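Long-range contacts in transthyretin-like protein (PDB 3QVA), which probably catalyses the hydrolysis of 5-hydroxyisourate to 2-oxo-4-hydroxy-4-carboxy-5-ureidoimidazoline in purine breakdown: residues L12-L17 / A51-A56; E26-S31 / L42-Q47; R62-A67 / Q86-I91; A71-A76 / F103-G108. All blocks are in the same frame, centred on the assembly; numbering follows the deposited sequence.

Interaction 1. Residues L12-L17 / A51-A56; sequences LSTHIL and ATFSAA
F53 turns an edge of its ring to the start of strand 12-17, and L12 and T14 receive it. Near the ring plane, F53 CD2 stands 3.5 Å from L12 O, while at the far end of the ring F53 CZ meets the methyl T14 CG2 at 3.9 Å. L12 adds its branch point, CG lying 3.9 Å from F53 CD2. Because L12 CG is anti to the backbone N (chi1 176°), it sits beside its own carbonyl carbon, so branch and carbonyl oxygen meet the same ring carbon. Threonine suits position 14 because it is two-sided: the methyl abuts the ring edge, and OG1 is hydrogen-bonded to L101 O on the neighbouring strand.

L12 O is also approached by backbone groups of the loop. F53 N gives it a weak hydrogen bond, 3.3 Å long and bent to 125°; T52 CA makes a straighter CA-H...O contact of 3.2 Å with an angle of 157° at the hydrogen.

A water ties the outer part together, accepting from L12 N at 2.7 Å and donating to T52 OG1 and S54 OG, each at 2.8 Å. Both hydroxyls then donate onward, T52 OG1 to S54 O and S54 OG to A56 O, so water and hydroxyls form a chain of bonds through the loop.

The F53 ring further packs on V30, L32 and L65, and L12 on L65 and F99. A loop aromatic thus packs into the hydrophobic core between two facing sheets, the beta sandwich of the transthyretin fold.

Interaction 2. Residues E26-S31 / L42-Q47; sequences EGVTVS and LVTNAQ
T44 joins V28 and G27 at the open end of the beta hairpin formed by strands 29-34 and 37-43. Its hydroxyl lies between its own backbone N and carbonyl carbon (chi1 57°), which turns OG1 toward the opposite chain; there it accepts the N-H of V28 at 2.9 Å with an angle of 158°. OG1 is also hydrogen-bonded to A25 O, so this buried oxygen is satisfied by two backbone groups. T44 N gives a bond of 2.9 Å to V28 O, and G27 N reaches T44 O at 3.0 Å. Threonine fits here because its hydroxyl can bond to the backbone while the rest of the side chain packs on I16 and I50.

L42 marks the regular part of the hairpin, where it faces V30 as a hydrogen-bonded antiparallel pair. V30 N meets L42 O at 2.8 Å, almost straight at 171°, and L42 N returns a bond of 2.9 Å to V30 O. The leucine side chain leads away from residues 26-31 to pack on F53 and I50.

E26 works by its length. Stretched out, it runs alongside the turn, with aliphatic CG against N45 O and the carboxylate carbon CD 3.6 Å from A46 CA, at an exposed site. N45 shapes that turn as an Asx turn, its OD1 accepting from Q47 N.

Between these residues G27 adopts a positive phi, at which a side chain would jam against the carbonyl oxygen of E26, hence glycine. G27 CA touches V43 CG1 at 3.4 Å.

Interaction 3. Residues R62-A67 / Q86-I91; sequences RYCLTA and QIDFVI
Two antiparallel strands of the transthyretin beta sandwich, 62-67 and 86-90, pair here with Y63 facing F89 and L65 facing I87 as hydrogen-bonded pairs. Their axes run at 164°. Of the four backbone bonds, Y63 N to F89 O is 2.9 Å and I87 N to L65 O is 2.8 Å, both nearly straight.

Side chains alternate between two environments. C64, T66, Q86 and D88 lie on the outer face of the sheet; D88 OD1 makes a salt bridge with R84 of the third subunit, whose strand continues the sheet beyond Q86 and D88. The carboxylate therefore suits a place where two subunits join.

Large apolar groups fill the inner face. F89 CG lies between its own backbone N and carbonyl carbon (chi1 65°), a rotation that carries the ring across to Y63: Y63 CB sits over one face, 4.0 Å from the F89 ring centroid, in a CH-pi contact. The two rings are nearly parallel, at 24°, but slid so far apart that they hardly overlap, their centroids separated by 6.0 Å. Across the pair, L65 CG touches F89 CE2 at 4.1 Å, so the phenylalanine ring spans Y63 and L65.

Tyrosine lets a largely apolar ring pack in the interior while its OH hydrogen-bonds to P59 O and R34 NH2. On the same ring, Y63 CE1 meets the methyl I91 CD1 at 3.6 Å.

Interaction 4. Residues A71-A76 / F103-G108; sequences AWFARA and FLIAPG
Helix 71-75 and strand 103-106 pass at 10.7 Å between axes with their directions 41° apart, and the backbones come nearest at F73 CA and P107 CA, 7.2 Å from each other. This is helix-on-sheet packing, which settles the single helix of this transthyretin-fold subunit against the end of a sandwich strand.

Such a gap needs long side chains, and F73 spans it. With CG anti to its carbonyl carbon (chi1 -77°), the ring extends from the helix to the strand, where F73 CZ comes within 3.5 Å of A106 C. Its two faces are both occupied: W72 CE3 lies over one, and P107 CG over the other, 4.0 Å from the F73 centroid and 19° off the ring normal, a CH-pi contact. Proline suits this place because its compact, rigid ring offers CG and CD together, P107 CD being 3.7 Å from F73 CZ.

W72 is fixed at its polar end by a hydrogen bond from NE1 to E26 O. The A106 side chain points away from the helix and packs on I19 of the fourth subunit. I105 CD1 touches both aromatics, 3.9 Å from W72 CZ3 and from F73 CZ.

How the interactions relate
Interactions 1, 2 and 3 border the sandwich core, and interaction 4 lies at its edge. Interactions 1 and 3 meet inside it, with F53 CZ 3.6 Å from L65 CD2 and L12 CD2 3.7 Å from F89 CZ. Interaction 2 adjoins interaction 3 through neighbouring strands, S31 O and T66 N lying 2.8 Å apart. Interaction 4 is about 19 Å from interaction 1 between centres, yet strands 12-18 and 99-106 link them, L17 O and I105 N being 2.8 Å apart; V28 CG2 meets W72 CD1 at 3.6 Å, joining it to interaction 2. On strand 12-18, H15 hydrogen-bonds to S116 of the second subunit. In relatives, active sites lie at such subunit interfaces near the C-terminal residues, so interaction 1 probably borders one here.

Interaction 1. Residues L12-L17 / A51-A56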
loop_
_atom_site.group_PDB
_atom_site.type_symbol
_atom_site.label_atom_id
_atom_site.label_comp_id
_atom_site.label_asym_id
_atom_site.label_seq_id
_atom_site.Cartn_x
_atom_site.Cartn_y
_atom_site.Cartn_z
ATOM N N LEU A 12 -21.489 0.158 -6.621
ATOM C CA LEU A 12 -20.338 0.121 -5.729
ATOM C C LEU A 12 -20.077 -1.285 -5.207
ATOM O O LEU A 12 -20.992 -1.963 -4.736
ATOM C CB LEU A 12 -20.539 1.088 -4.562
ATOM C CG LEU A 12 -19.476 1.137 -3.460
ATOM C CD1 LEU A 12 -18.148 1.684 -3.996
ATOM C CD2 LEU A 12 -19.965 1.974 -2.296
ATOM N N SER A 13 -18.818 -1.709 -5.282
ATOM C CA SER A 13 -18.414 -2.986 -4.723
ATOM C C SER A 13 -17.123 -2.849 -3.926
ATOM O O SER A 13 -16.383 -1.868 -4.079
ATOM C CB SER A 13 -18.235 -4.027 -5.826
ATOM O OG SER A 13 -17.212 -3.647 -6.733
ATOM N N THR A 14 -16.866 -3.830 -3.068
ATOM C CA THR A 14 -15.579 -3.905 -2.387
ATOM C C THR A 14 -15.063 -5.332 -2.288
ATOM O O THR A 14 -15.784 -6.305 -2.563
ATOM C CB THR A 14 -15.590 -3.203 -0.990
ATOM O OG1 THR A 14 -14.240 -2.985 -0.553
ATOM C CG2 THR A 14 -16.329 -4.037 0.046
ATOM N N HIS A 15 -13.793 -5.425 -1.909
ATOM C CA HIS A 15 -13.086 -6.670 -1.741
ATOM C C HIS A 15 -12.085 -6.374 -0.637
ATOM O O HIS A 15 -11.386 -5.367 -0.696
ATOM C CB HIS A 15 -12.385 -7.024 -3.059
ATOM C CG HIS A 15 -11.608 -8.304 -3.026
ATOM N ND1 HIS A 15 -10.537 -8.537 -3.861
ATOM C CD2 HIS A 15 -11.754 -9.424 -2.278
ATOM C CE1 HIS A 15 -10.052 -9.743 -3.627
ATOM N NE2 HIS A 15 -10.776 -10.305 -2.675
ATOM N N ILE A 16 -12.050 -7.212 0.393
ATOM C CA ILE A 16 -11.130 -6.997 1.498
ATOM C C ILE A 16 -10.174 -8.173 1.601
ATOM O O ILE A 16 -10.591 -9.321 1.722
ATOM C CB ILE A 16 -11.862 -6.747 2.848
ATOM C CG1 ILE A 16 -12.877 -5.606 2.700
ATOM C CG2 ILE A 16 -10.850 -6.448 3.950
ATOM C CD1 ILE A 16 -13.456 -5.081 4.021
ATOM N N LEU A 17 -8.886 -7.871 1.521
ATOM C CA LEU A 17 -7.851 -8.879 1.655
ATOM C C LEU A 17 -7.024 -8.607 2.899
ATOM O O LEU A 17 -6.610 -7.474 3.137
ATOM C CB LEU A 17 -6.948 -8.848 0.425
ATOM C CG LEU A 17 -7.611 -9.350 -0.857
ATOM C CD1 LEU A 17 -7.032 -8.635 -2.043
ATOM C CD2 LEU A 17 -7.473 -10.869 -0.990
ATOM N N ALA A 51 -20.633 -7.634 -3.376
ATOM C CA ALA A 51 -20.857 -7.370 -4.803
ATOM C C ALA A 51 -21.530 -6.036 -5.103
ATOM O O ALA A 51 -21.241 -5.408 -6.127
ATOM C CB ALA A 51 -21.637 -8.519 -5.448
ATOM N N THR A 52 -22.427 -5.611 -4.216
ATOM C CA THR A 52 -23.156 -4.352 -4.379
ATOM C C THR A 52 -23.671 -3.823 -3.039
ATOM O O THR A 52 -23.980 -4.603 -2.134
ATOM C CB THR A 52 -24.326 -4.490 -5.402
ATOM O OG1 THR A 52 -24.903 -3.201 -5.661
ATOM C CG2 THR A 52 -25.400 -5.463 -4.895
ATOM N N PHE A 53 -23.749 -2.499 -2.915
ATOM C CA PHE A 53 -24.266 -1.862 -1.703
ATOM C C PHE A 53 -25.648 -1.262 -1.911
ATOM O O PHE A 53 -26.177 -0.583 -1.029
ATOM C CB PHE A 53 -23.299 -0.789 -1.195
ATOM C CG PHE A 53 -22.090 -1.351 -0.502
ATOM C CD1 PHE A 53 -22.085 -1.535 0.878
ATOM C CD2 PHE A 53 -20.961 -1.702 -1.230
ATOM C CE1 PHE A 53 -20.966 -2.065 1.524
ATOM C CE2 PHE A 53 -19.842 -2.230 -0.597
ATOM C CZ PHE A 53 -19.842 -2.413 0.782
ATOM N N SER A 54 -26.227 -1.523 -3.079
ATOM C CA SER A 54 -27.516 -0.946 -3.454
ATOM C C SER A 54 -28.204 -1.808 -4.507
ATOM O O SER A 54 -27.538 -2.430 -5.339
ATOM C CB SER A 54 -27.321 0.474 -3.989
ATOM O OG SER A 54 -26.500 0.468 -5.150
ATOM N N ALA A 55 -29.535 -1.840 -4.461
ATOM C CA ALA A 55 -30.330 -2.564 -5.453
ATOM C C ALA A 55 -30.243 -1.895 -6.825
ATOM O O ALA A 55 -30.146 -2.575 -7.852
ATOM C CB ALA A 55 -31.782 -2.681 -4.996
ATOM N N ALA A 56 -30.276 -0.564 -6.830
ATOM C CA ALA A 56 -30.122 0.228 -8.051
ATOM C C ALA A 56 -28.805 1.011 -7.986
ATOM O O ALA A 56 -28.261 1.203 -6.897
ATOM C CB ALA A 56 -31.311 1.174 -8.216
HETATM O O HOH W 1 -23.896 -0.546 -5.537
#

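Interaction 2. Residues E26-S31 / L42-Q47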
loop_
_atom_site.group_PDB
_atom_site.type_symbol
_atom_site.label_atom_id
_atom_site.label_comp_id
_atom_site.label_asym_id
_atom_site.label_seq_id
_atom_site.Cartn_x
_atom_site.Cartn_y
_atom_site.Cartn_z
ATOM N N GLU A 26 -12.993 -12.675 5.440
ATOM C CA GLU A 26 -14.405 -13.074 5.506
ATOM C C GLU A 26 -15.042 -12.637 6.823
ATOM O O GLU A 26 -14.472 -12.839 7.900
ATOM C CB GLU A 26 -14.541 -14.595 5.338
ATOM C CG GLU A 26 -15.973 -15.133 5.436
ATOM C CD GLU A 26 -16.041 -16.660 5.460
ATOM O OE1 GLU A 26 -17.171 -17.200 5.407
ATOM O OE2 GLU A 26 -14.977 -17.318 5.528
ATOM N N GLY A 27 -16.229 -12.045 6.726
ATOM C CA GLY A 27 -17.001 -11.639 7.902
ATOM C C GLY A 27 -16.700 -10.242 8.424
ATOM O O GLY A 27 -16.959 -9.944 9.588
ATOM N N VAL A 28 -16.145 -9.387 7.570
ATOM C CA VAL A 28 -15.917 -7.983 7.924
ATOM C C VAL A 28 -17.188 -7.213 7.618
ATOM O O VAL A 28 -17.715 -7.297 6.500
ATOM C CB VAL A 28 -14.755 -7.347 7.115
ATOM C CG1 VAL A 28 -14.471 -5.926 7.608
ATOM C CG2 VAL A 28 -13.500 -8.199 7.206
ATOM N N THR A 29 -17.684 -6.472 8.605
ATOM C CA THR A 29 -18.833 -5.598 8.398
ATOM C C THR A 29 -18.380 -4.319 7.712
ATOM O O THR A 29 -17.384 -3.721 8.113
ATOM C CB THR A 29 -19.551 -5.273 9.733
ATOM O OG1 THR A 29 -20.186 -6.465 10.214
ATOM C CG2 THR A 29 -20.618 -4.207 9.532
ATOM N N VAL A 30 -19.106 -3.930 6.666
ATOM C CA VAL A 30 -18.816 -2.718 5.900
ATOM C C VAL A 30 -20.097 -1.913 5.686
ATOM O O VAL A 30 -21.084 -2.430 5.145
ATOM C CB VAL A 30 -18.187 -3.033 4.513
ATOM C CG1 VAL A 30 -17.709 -1.748 3.842
ATOM C CG2 VAL A 30 -17.037 -4.029 4.636
ATOM N N SER A 31 -20.074 -0.646 6.096
ATOM C CA SER A 31 -21.233 0.228 5.946
ATOM C C SER A 31 -21.019 1.317 4.903
ATOM O O SER A 31 -19.900 1.788 4.695
ATOM C CB SER A 31 -21.624 0.853 7.290
ATOM O OG SER A 31 -20.630 1.756 7.750
ATOM N N LEU A 42 -23.360 -4.228 5.381
ATOM C CA LEU A 42 -23.216 -5.568 4.818
ATOM C C LEU A 42 -21.963 -6.263 5.344
ATOM O O LEU A 42 -21.208 -5.674 6.123
ATOM C CB LEU A 42 -23.249 -5.514 3.278
ATOM C CG LEU A 42 -24.539 -4.943 2.662
ATOM C CD1 LEU A 42 -24.397 -4.667 1.178
ATOM C CD2 LEU A 42 -25.712 -5.884 2.924
ATOM N N VAL A 43 -21.766 -7.524 4.955
ATOM C CA VAL A 43 -20.645 -8.323 5.457
ATOM C C VAL A 43 -19.945 -9.028 4.299
ATOM O O VAL A 43 -20.600 -9.549 3.394
ATOM C CB VAL A 43 -21.096 -9.359 6.524
ATOM C CG1 VAL A 43 -19.902 -10.013 7.187
ATOM C CG2 VAL A 43 -21.929 -8.701 7.579
ATOM N N THR A 44 -18.611 -9.038 4.322
ATOM C CA THR A 44 -17.852 -9.701 3.272
ATOM C C THR A 44 -18.086 -11.203 3.314
ATOM O O THR A 44 -18.174 -11.798 4.393
ATOM C CB THR A 44 -16.343 -9.445 3.386
ATOM O OG1 THR A 44 -15.879 -9.861 4.680
ATOM C CG2 THR A 44 -16.034 -7.961 3.162
ATOM N N ASN A 45 -18.185 -11.803 2.134
ATOM C CA ASN A 45 -18.336 -13.255 2.015
ATOM C C ASN A 45 -17.000 -14.007 2.122
ATOM O O ASN A 45 -15.974 -13.415 2.459
ATOM C CB ASN A 45 -19.090 -13.608 0.726
ATOM C CG ASN A 45 -18.349 -13.188 -0.533
ATOM O OD1 ASN A 45 -17.128 -13.024 -0.530
ATOM N ND2 ASN A 45 -19.088 -13.018 -1.622
ATOM N N ALA A 46 -17.017 -15.311 1.835
ATOM C CA ALA A 46 -15.819 -16.149 1.903
ATOM C C ALA A 46 -14.681 -15.694 0.976
ATOM O O ALA A 46 -13.514 -15.997 1.229
ATOM C CB ALA A 46 -16.183 -17.613 1.630
ATOM N N GLN A 47 -15.022 -14.971 -0.091
ATOM C CA GLN A 47 -14.021 -14.425 -1.013
ATOM C C GLN A 47 -13.616 -12.999 -0.639
ATOM O O GLN A 47 -12.873 -12.346 -1.377
ATOM C CB GLN A 47 -14.530 -14.467 -2.459
ATOM C CG GLN A 47 -14.458 -15.845 -3.109
#

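Interaction 3. Residues R62-A67 / Q86-I91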
loop_
_atom_site.group_PDB
_atom_site.type_symbol
_atom_site.label_atom_id
_atom_site.label_comp_id
_atom_site.label_asym_id
_atom_site.label_seq_id
_atom_site.Cartn_x
_atom_site.Cartn_y
_atom_site.Cartn_z
ATOM N N ARG A 62 -21.361 12.604 -2.294
ATOM C CA ARG A 62 -20.222 12.225 -1.461
ATOM C C ARG A 62 -20.576 11.080 -0.519
ATOM O O ARG A 62 -21.568 11.145 0.215
ATOM C CB ARG A 62 -19.707 13.436 -0.694
ATOM C CG ARG A 62 -19.032 14.467 -1.589
ATOM C CD ARG A 62 -19.034 15.847 -0.951
ATOM N NE ARG A 62 -18.111 15.937 0.179
ATOM C CZ ARG A 62 -18.473 16.045 1.456
ATOM N NH1 ARG A 62 -19.755 16.085 1.802
ATOM N NH2 ARG A 62 -17.537 16.121 2.393
ATOM N N TYR A 63 -19.755 10.035 -0.553
ATOM C CA TYR A 63 -20.031 8.809 0.185
ATOM C C TYR A 63 -18.898 8.426 1.121
ATOM O O TYR A 63 -17.768 8.891 0.988
ATOM C CB TYR A 63 -20.283 7.649 -0.777
ATOM C CG TYR A 63 -21.536 7.782 -1.606
ATOM C CD1 TYR A 63 -21.503 8.403 -2.851
ATOM C CD2 TYR A 63 -22.749 7.264 -1.155
ATOM C CE1 TYR A 63 -22.649 8.523 -3.626
ATOM C CE2 TYR A 63 -23.903 7.377 -1.927
ATOM C CZ TYR A 63 -23.843 8.007 -3.160
ATOM O OH TYR A 63 -24.980 8.121 -3.926
ATOM N N CYS A 64 -19.226 7.549 2.058
ATOM C CA CYS A 64 -18.279 7.056 3.027
ATOM C C CYS A 64 -18.491 5.553 3.163
ATOM O O CYS A 64 -19.584 5.116 3.532
ATOM C CB CYS A 64 -18.522 7.761 4.357
ATOM S SG CYS A 64 -17.420 7.281 5.657
ATOM N N LEU A 65 -17.463 4.771 2.829
ATOM C CA LEU A 65 -17.473 3.324 3.064
ATOM C C LEU A 65 -16.620 3.025 4.275
ATOM O O LEU A 65 -15.461 3.406 4.306
ATOM C CB LEU A 65 -16.873 2.562 1.881
ATOM C CG LEU A 65 -17.669 1.809 0.824
ATOM C CD1 LEU A 65 -16.679 0.961 0.026
ATOM C CD2 LEU A 65 -18.771 0.928 1.407
ATOM N N THR A 66 -17.179 2.334 5.263
ATOM C CA THR A 66 -16.443 2.069 6.490
ATOM C C THR A 66 -16.370 0.582 6.790
ATOM O O THR A 66 -17.398 -0.063 7.015
ATOM C CB THR A 66 -17.077 2.803 7.689
ATOM O OG1 THR A 66 -17.160 4.206 7.395
ATOM C CG2 THR A 66 -16.243 2.591 8.958
ATOM N N ALA A 67 -15.150 0.051 6.812
ATOM C CA ALA A 67 -14.930 -1.356 7.136
ATOM C C ALA A 67 -14.544 -1.480 8.599
ATOM O O ALA A 67 -13.648 -0.786 9.074
ATOM C CB ALA A 67 -13.850 -1.962 6.237
ATOM N N GLN A 86 -12.041 3.837 7.155
ATOM C CA GLN A 86 -13.033 4.665 6.492
ATOM C C GLN A 86 -12.469 5.228 5.191
ATOM O O GLN A 86 -11.387 5.830 5.186
ATOM C CB GLN A 86 -13.480 5.801 7.421
ATOM C CG GLN A 86 -14.497 6.733 6.790
ATOM C CD GLN A 86 -14.910 7.878 7.704
ATOM O OE1 GLN A 86 -14.679 9.048 7.387
ATOM N NE2 GLN A 86 -15.518 7.549 8.840
ATOM N N ILE A 87 -13.206 5.020 4.097
ATOM C CA ILE A 87 -12.890 5.629 2.808
ATOM C C ILE A 87 -13.918 6.715 2.497
ATOM O O ILE A 87 -15.134 6.489 2.600
ATOM C CB ILE A 87 -12.917 4.600 1.663
ATOM C CG1 ILE A 87 -11.907 3.476 1.903
ATOM C CG2 ILE A 87 -12.629 5.291 0.320
ATOM C CD1 ILE A 87 -12.096 2.324 0.912
ATOM N N ASP A 88 -13.429 7.889 2.119
ATOM C CA ASP A 88 -14.307 8.994 1.752
ATOM C C ASP A 88 -14.093 9.299 0.282
ATOM O O ASP A 88 -12.980 9.618 -0.133
ATOM C CB ASP A 88 -13.988 10.211 2.613
ATOM C CG ASP A 88 -14.341 9.995 4.063
ATOM O OD1 ASP A 88 -13.413 9.784 4.880
ATOM O OD2 ASP A 88 -15.555 10.015 4.375
ATOM N N PHE A 89 -15.153 9.169 -0.510
ATOM C CA PHE A 89 -15.021 9.301 -1.953
ATOM C C PHE A 89 -16.206 10.030 -2.578
ATOM O O PHE A 89 -17.204 10.314 -1.908
ATOM C CB PHE A 89 -14.785 7.932 -2.618
ATOM C CG PHE A 89 -15.945 6.975 -2.495
ATOM C CD1 PHE A 89 -16.809 6.771 -3.569
ATOM C CD2 PHE A 89 -16.167 6.273 -1.313
ATOM C CE1 PHE A 89 -17.879 5.885 -3.468
ATOM C CE2 PHE A 89 -17.240 5.381 -1.201
ATOM C CZ PHE A 89 -18.091 5.189 -2.282
ATOM N N VAL A 90 -16.071 10.348 -3.858
ATOM C CA VAL A 90 -17.107 11.081 -4.577
ATOM C C VAL A 90 -17.546 10.348 -5.843
ATOM O O VAL A 90 -16.728 9.745 -6.553
ATOM C CB VAL A 90 -16.668 12.555 -4.872
ATOM C CG1 VAL A 90 -15.375 12.597 -5.689
ATOM C CG2 VAL A 90 -17.795 13.347 -5.561
ATOM N N ILE A 91 -18.857 10.373 -6.084
ATOM C CA ILE A 91 -19.433 9.987 -7.368
ATOM C C ILE A 91 -19.915 11.250 -8.081
ATOM O O ILE A 91 -19.161 11.878 -8.835
ATOM C CB ILE A 91 -20.612 8.999 -7.198
ATOM C CG1 ILE A 91 -20.112 7.655 -6.654
ATOM C CG2 ILE A 91 -21.341 8.804 -8.529
ATOM C CD1 ILE A 91 -21.212 6.646 -6.341
HETATM O O HOH W 2 -17.321 11.520 2.921
#

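Interaction 4. Residues A71-A76 / F103-G108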
loop_
_atom_site.group_PDB
_atom_site.type_symbol
_atom_site.label_atom_id
_atom_site.label_comp_id
_atom_site.label_asym_id
_atom_site.label_seq_id
_atom_site.Cartn_x
_atom_site.Cartn_y
_atom_site.Cartn_z
ATOM N N ALA A 71 -12.592 -4.419 14.843
ATOM C CA ALA A 71 -13.488 -5.415 15.446
ATOM C C ALA A 71 -13.230 -6.807 14.883
ATOM O O ALA A 71 -13.257 -7.797 15.625
ATOM C CB ALA A 71 -14.945 -5.015 15.243
ATOM N N TRP A 72 -12.981 -6.877 13.576
ATOM C CA TRP A 72 -12.669 -8.132 12.900
ATOM C C TRP A 72 -11.358 -8.739 13.418
ATOM O O TRP A 72 -11.306 -9.935 13.727
ATOM C CB TRP A 72 -12.618 -7.916 11.384
ATOM C CG TRP A 72 -12.440 -9.159 10.582
ATOM C CD1 TRP A 72 -13.398 -10.079 10.272
ATOM C CD2 TRP A 72 -11.234 -9.605 9.947
ATOM N NE1 TRP A 72 -12.862 -11.077 9.494
ATOM C CE2 TRP A 72 -11.533 -10.815 9.286
ATOM C CE3 TRP A 72 -9.924 -9.107 9.887
ATOM C CZ2 TRP A 72 -10.578 -11.533 8.559
ATOM C CZ3 TRP A 72 -8.970 -9.822 9.156
ATOM C CH2 TRP A 72 -9.306 -11.024 8.506
ATOM N N PHE A 73 -10.316 -7.917 13.542
ATOM C CA PHE A 73 -9.046 -8.402 14.075
ATOM C C PHE A 73 -9.195 -8.858 15.523
ATOM O O PHE A 73 -8.649 -9.898 15.903
ATOM C CB PHE A 73 -7.938 -7.351 13.962
ATOM C CG PHE A 73 -7.362 -7.211 12.576
ATOM C CD1 PHE A 73 -7.332 -5.968 11.948
ATOM C CD2 PHE A 73 -6.829 -8.312 11.909
ATOM C CE1 PHE A 73 -6.784 -5.822 10.666
ATOM C CE2 PHE A 73 -6.283 -8.184 10.631
ATOM C CZ PHE A 73 -6.261 -6.922 10.005
ATOM N N ALA A 74 -9.945 -8.088 16.311
ATOM C CA ALA A 74 -10.172 -8.387 17.729
ATOM C C ALA A 74 -10.916 -9.705 17.957
ATOM O O ALA A 74 -10.607 -10.437 18.908
ATOM C CB ALA A 74 -10.900 -7.236 18.406
ATOM N N ARG A 75 -11.886 -10.006 17.090
ATOM C CA ARG A 75 -12.641 -11.262 17.163
ATOM C C ARG A 75 -11.763 -12.477 16.902
ATOM O O ARG A 75 -12.054 -13.579 17.377
ATOM C CB ARG A 75 -13.808 -11.266 16.177
ATOM C CG ARG A 75 -15.004 -10.462 16.633
ATOM C CD ARG A 75 -16.239 -10.798 15.808
ATOM N NE ARG A 75 -16.080 -10.496 14.386
ATOM C CZ ARG A 75 -16.277 -9.297 13.841
ATOM N NH1 ARG A 75 -16.627 -8.263 14.596
ATOM N NH2 ARG A 75 -16.111 -9.130 12.537
ATOM N N ALA A 76 -10.692 -12.260 16.143
ATOM C CA ALA A 76 -9.695 -13.281 15.858
ATOM C C ALA A 76 -8.548 -13.244 16.874
ATOM O O ALA A 76 -7.559 -13.962 16.723
ATOM C CB ALA A 76 -9.163 -13.097 14.453
ATOM N N PHE A 103 -10.159 -2.836 0.152
ATOM C CA PHE A 103 -9.399 -2.574 1.371
ATOM C C PHE A 103 -8.316 -3.644 1.468
ATOM O O PHE A 103 -8.632 -4.833 1.533
ATOM C CB PHE A 103 -10.289 -2.735 2.611
ATOM C CG PHE A 103 -11.362 -1.686 2.768
ATOM C CD1 PHE A 103 -11.170 -0.603 3.624
ATOM C CD2 PHE A 103 -12.583 -1.809 2.106
ATOM C CE1 PHE A 103 -12.163 0.364 3.801
ATOM C CE2 PHE A 103 -13.587 -0.845 2.269
ATOM C CZ PHE A 103 -13.375 0.245 3.123
ATOM N N LEU A 104 -7.056 -3.235 1.493
ATOM C CA LEU A 104 -5.964 -4.170 1.760
ATOM C C LEU A 104 -5.558 -3.939 3.200
ATOM O O LEU A 104 -5.020 -2.885 3.523
ATOM C CB LEU A 104 -4.781 -3.924 0.818
ATOM C CG LEU A 104 -5.060 -3.872 -0.683
ATOM C CD1 LEU A 104 -3.749 -3.762 -1.454
ATOM C CD2 LEU A 104 -5.854 -5.082 -1.143
ATOM N N ILE A 105 -5.819 -4.915 4.069
ATOM C CA ILE A 105 -5.712 -4.671 5.509
ATOM C C ILE A 105 -4.687 -5.552 6.217
ATOM O O ILE A 105 -4.356 -6.649 5.751
ATOM C CB ILE A 105 -7.100 -4.773 6.218
ATOM C CG1 ILE A 105 -7.577 -6.234 6.317
ATOM C CG2 ILE A 105 -8.127 -3.912 5.481
ATOM C CD1 ILE A 105 -8.851 -6.422 7.159
ATOM N N ALA A 106 -4.197 -5.042 7.342
ATOM C CA ALA A 106 -3.272 -5.747 8.224
ATOM C C ALA A 106 -3.347 -5.081 9.589
ATOM O O ALA A 106 -3.766 -3.918 9.690
ATOM C CB ALA A 106 -1.837 -5.679 7.664
ATOM N N PRO A 107 -2.946 -5.797 10.662
ATOM C CA PRO A 107 -2.990 -5.122 11.957
ATOM C C PRO A 107 -2.172 -3.827 12.002
ATOM O O PRO A 107 -2.539 -2.897 12.722
ATOM C CB PRO A 107 -2.436 -6.181 12.916
ATOM C CG PRO A 107 -2.904 -7.465 12.301
ATOM C CD PRO A 107 -2.710 -7.246 10.813
ATOM N N GLY A 108 -1.096 -3.751 11.222
ATOM C CA GLY A 108 -0.214 -2.591 11.276
ATOM C C GLY A 108 -0.339 -1.591 10.143
ATOM O O GLY A 108 0.510 -0.721 9.997
#